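Local atomic coordinates of receptor-type tyrosine-protein phosphatase C (Rattus norvegicus, PDB entry 5FN8), a protein that is probably a receptor tyrosine phosphatase required for T-cell activation through the antigen receptor, dephosphorylating proteins such as FYN and LYN. Residues B[111-116]-B[151-156]. Numbering follows the deposited sequence.
Sequences DNSINV and KFVVDN. With NAG (2-acetamido-2-deoxy-beta-D-glucopyranose), chain I.
A chi1 of -154° in S113 sets OG across from the backbone N and beside the carbonyl carbon, 3.4 Å from CB of D155, whose carboxylate leads away from the 111-116 segment. In N112, CG sits between N and the carbonyl carbon (chi1 71°), which brings its amide beside N156; a water donates to N112 OD1 at 2.6 Å and accepts from N156 N, bridging the two residues just past the last paired ones, I114 and V154. I114 and V154 exchange two backbone hydrogen bonds, as do V116 and F152, the latter pair nearly straight, with F152 N reaching V116 O at 2.9 Å. Between them the non-hydrogen-bonded pair N115 and V153 points its side chains the same way, N115 OD1 resting 3.5 Å from V153 CB while ND2 carries an N-linked GlcNAc through its 1.4 Å bond to C1. On the other face, V116 CG2 and V154 CG2 come within 4.5 Å, and F152 and V154 pack on L133 of the facing sheet. One face sugar-bearing, the other buried: this is the three-stranded sheet of a fibronectin type III beta sandwich, in the second such domain of this CD45 extracellular fragment.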
ATOM      1  N   ASP B 111      17.504  33.903 -10.676  1.00102.72           N
ATOM      2  CA  ASP B 111      18.273  33.901 -11.925  1.00103.91           C
ATOM      3  C   ASP B 111      19.215  32.680 -12.022  1.00105.48           C
ATOM      4  O   ASP B 111      19.280  32.036 -13.077  1.00105.33           O
ATOM      5  CB  ASP B 111      19.063  35.221 -12.071  1.00109.31           C
ATOM      6  CG  ASP B 111      18.223  36.494 -12.206  1.00124.02           C
ATOM      7  OD1 ASP B 111      17.198  36.615 -11.490  1.00124.53           O
ATOM      8  OD2 ASP B 111      18.628  37.397 -12.986  1.00131.04           O
ATOM      9  N   ASN B 112      19.913  32.351 -10.910  1.00 99.06           N
ATOM     10  CA  ASN B 112      20.854  31.226 -10.821  1.00 95.47           C
ATOM     11  C   ASN B 112      20.459  30.174  -9.712  1.00 94.74           C
ATOM     12  O   ASN B 112      21.320  29.454  -9.198  1.00 92.43           O
ATOM     13  CB  ASN B 112      22.273  31.784 -10.609  1.00 93.73           C
ATOM     14  CG  ASN B 112      22.553  32.400  -9.246  1.00112.19           C
ATOM     15  OD1 ASN B 112      21.649  32.670  -8.436  1.00105.99           O
ATOM     16  ND2 ASN B 112      23.833  32.631  -8.963  1.00101.33           N
ATOM     17  N   SER B 113      19.156  30.126  -9.357  1.00 90.09           N
ATOM     18  CA  SER B 113      18.542  29.310  -8.301  1.00 87.91           C
ATOM     19  C   SER B 113      17.381  28.461  -8.874  1.00 89.44           C
ATOM     20  O   SER B 113      16.570  28.990  -9.635  1.00 90.45           O
ATOM     21  CB  SER B 113      18.009  30.240  -7.209  1.00 93.01           C
ATOM     22  OG  SER B 113      17.915  29.680  -5.912  1.00102.09           O
ATOM     23  N   ILE B 114      17.311  27.159  -8.503  1.00 81.86           N
ATOM     24  CA  ILE B 114      16.293  26.172  -8.920  1.00 79.04           C
ATOM     25  C   ILE B 114      15.716  25.492  -7.692  1.00 80.63           C
ATOM     26  O   ILE B 114      16.449  25.078  -6.799  1.00 77.68           O
ATOM     27  CB  ILE B 114      16.859  25.081  -9.913  1.00 80.32           C
ATOM     28  CG1 ILE B 114      17.521  25.639 -11.208  1.00 81.29           C
ATOM     29  CG2 ILE B 114      15.890  23.897 -10.185  1.00 78.11           C
ATOM     30  CD1 ILE B 114      16.756  26.555 -12.033  1.00 90.23           C
ATOM     31  N   ASN B 115      14.400  25.347  -7.668  1.00 80.00           N
ATOM     32  CA  ASN B 115      13.671  24.653  -6.606  1.00 79.13           C
ATOM     33  C   ASN B 115      13.198  23.309  -7.170  1.00 78.76           C
ATOM     34  O   ASN B 115      12.704  23.258  -8.310  1.00 77.05           O
ATOM     35  CB  ASN B 115      12.487  25.499  -6.105  1.00 85.78           C
ATOM     36  CG  ASN B 115      12.770  26.432  -4.943  1.00122.96           C
ATOM     37  OD1 ASN B 115      13.926  26.766  -4.629  1.00114.64           O
ATOM     38  ND2 ASN B 115      11.669  26.855  -4.302  1.00130.21           N
ATOM     39  N   VAL B 116      13.437  22.210  -6.402  1.00 72.68           N
ATOM     40  CA  VAL B 116      13.069  20.848  -6.781  1.00 69.91           C
ATOM     41  C   VAL B 116      12.132  20.261  -5.704  1.00 74.31           C
ATOM     42  O   VAL B 116      12.438  20.331  -4.520  1.00 75.08           O
ATOM     43  CB  VAL B 116      14.293  19.926  -7.099  1.00 71.29           C
ATOM     44  CG1 VAL B 116      13.832  18.550  -7.610  1.00 69.09           C
ATOM     45  CG2 VAL B 116      15.243  20.573  -8.104  1.00 71.54           C
ATOM     46  N   LYS B 151      12.089  18.741  -0.817  1.00 73.67           N
ATOM     47  CA  LYS B 151      12.030  20.163  -1.098  1.00 74.62           C
ATOM     48  C   LYS B 151      13.472  20.696  -1.035  1.00 76.18           C
ATOM     49  O   LYS B 151      14.054  20.894   0.045  1.00 74.89           O
ATOM     50  CB  LYS B 151      11.052  20.913  -0.163  1.00 80.11           C
ATOM     51  CG  LYS B 151      11.176  20.597   1.336  1.00111.40           C
ATOM     52  CD  LYS B 151      10.756  21.781   2.227  1.00130.07           C
ATOM     53  CE  LYS B 151      11.048  21.535   3.695  1.00138.34           C
ATOM     54  NZ  LYS B 151      10.573  22.656   4.553  1.00146.81           N
ATOM     55  N   PHE B 152      14.074  20.830  -2.221  1.00 70.23           N
ATOM     56  CA  PHE B 152      15.464  21.257  -2.384  1.00 68.25           C
ATOM     57  C   PHE B 152      15.538  22.591  -3.028  1.00 73.52           C
ATOM     58  O   PHE B 152      14.864  22.833  -4.029  1.00 74.21           O
ATOM     59  CB  PHE B 152      16.253  20.263  -3.259  1.00 67.38           C
ATOM     60  CG  PHE B 152      16.208  18.819  -2.816  1.00 65.60           C
ATOM     61  CD1 PHE B 152      17.141  18.323  -1.910  1.00 66.62           C
ATOM     62  CD2 PHE B 152      15.248  17.943  -3.324  1.00 63.12           C
ATOM     63  CE1 PHE B 152      17.094  16.984  -1.499  1.00 64.68           C
ATOM     64  CE2 PHE B 152      15.224  16.596  -2.932  1.00 63.31           C
ATOM     65  CZ  PHE B 152      16.138  16.133  -2.014  1.00 61.38           C
ATOM     66  N   VAL B 153      16.393  23.449  -2.483  1.00 71.99           N
ATOM     67  CA  VAL B 153      16.693  24.767  -3.041  1.00 73.65           C
ATOM     68  C   VAL B 153      18.155  24.700  -3.482  1.00 76.82           C
ATOM     69  O   VAL B 153      19.040  24.462  -2.659  1.00 75.81           O
ATOM     70  CB  VAL B 153      16.302  25.993  -2.153  1.00 79.10           C
ATOM     71  CG1 VAL B 153      16.486  25.709  -0.667  1.00 78.53           C
ATOM     72  CG2 VAL B 153      17.048  27.265  -2.579  1.00 81.03           C
ATOM     73  N   VAL B 154      18.362  24.763  -4.806  1.00 74.06           N
ATOM     74  CA  VAL B 154      19.649  24.612  -5.490  1.00 73.88           C
ATOM     75  C   VAL B 154      20.064  25.963  -6.014  1.00 83.15           C
ATOM     76  O   VAL B 154      19.630  26.392  -7.085  1.00 84.14           O
ATOM     77  CB  VAL B 154      19.595  23.537  -6.620  1.00 74.71           C
ATOM     78  CG1 VAL B 154      20.981  23.236  -7.156  1.00 73.84           C
ATOM     79  CG2 VAL B 154      18.896  22.246  -6.165  1.00 71.80           C
ATOM     80  N   ASP B 155      20.915  26.640  -5.255  1.00 82.93           N
ATOM     81  CA  ASP B 155      21.355  27.981  -5.609  1.00 85.14           C
ATOM     82  C   ASP B 155      22.833  28.089  -6.009  1.00 89.76           C
ATOM     83  O   ASP B 155      23.537  27.083  -6.038  1.00 88.31           O
ATOM     84  CB  ASP B 155      20.942  28.985  -4.516  1.00 88.87           C
ATOM     85  CG  ASP B 155      21.316  28.622  -3.091  1.00 99.14           C
ATOM     86  OD1 ASP B 155      22.486  28.245  -2.861  1.00 98.65           O
ATOM     87  OD2 ASP B 155      20.456  28.781  -2.194  1.00107.05           O
ATOM     88  N   ASN B 156      23.268  29.304  -6.383  1.00 88.93           N
ATOM     89  CA  ASN B 156      24.632  29.631  -6.805  1.00 89.79           C
ATOM     90  C   ASN B 156      25.127  28.822  -8.030  1.00 91.82           C
ATOM     91  O   ASN B 156      26.293  28.389  -8.087  1.00 93.27           O
ATOM     92  CB  ASN B 156      25.626  29.652  -5.610  1.00 90.18           C
ATOM     93  CG  ASN B 156      25.184  30.499  -4.421  1.00117.65           C
ATOM     94  OD1 ASN B 156      24.623  31.599  -4.560  1.00116.82           O
ATOM     95  ND2 ASN B 156      25.448  30.013  -3.211  1.00106.80           N
TER
HETATM   96  C1  NAG I1190      11.692  27.748  -3.180  1.00122.48           C
HETATM   97  C2  NAG I1190      10.590  28.803  -3.297  1.00123.53           C
HETATM   98  C3  NAG I1190      10.748  29.721  -2.084  1.00124.71           C
HETATM   99  C4  NAG I1190      10.568  28.928  -0.790  1.00125.49           C
HETATM  100  C5  NAG I1190      11.493  27.711  -0.760  1.00125.19           C
HETATM  101  C6  NAG I1190      11.149  26.733   0.344  1.00125.45           C
HETATM  102  C7  NAG I1190       9.848  29.351  -5.589  1.00121.32           C
HETATM  103  C8  NAG I1190      10.190  30.104  -6.837  1.00121.30           C
HETATM  104  N2  NAG I1190      10.664  29.558  -4.537  1.00123.10           N
HETATM  105  O3  NAG I1190       9.794  30.776  -2.143  1.00124.56           O
HETATM  106  O4  NAG I1190      10.829  29.763   0.335  1.00125.88           O
HETATM  107  O5  NAG I1190      11.399  26.983  -2.000  1.00124.41           O
HETATM  108  O6  NAG I1190      12.044  25.625   0.393  1.00124.64           O
HETATM  109  O7  NAG I1190       8.888  28.585  -5.537  1.00119.23           O
HETATM  110  O   HOH W   1      21.489  31.681  -6.035  1.00 87.42           O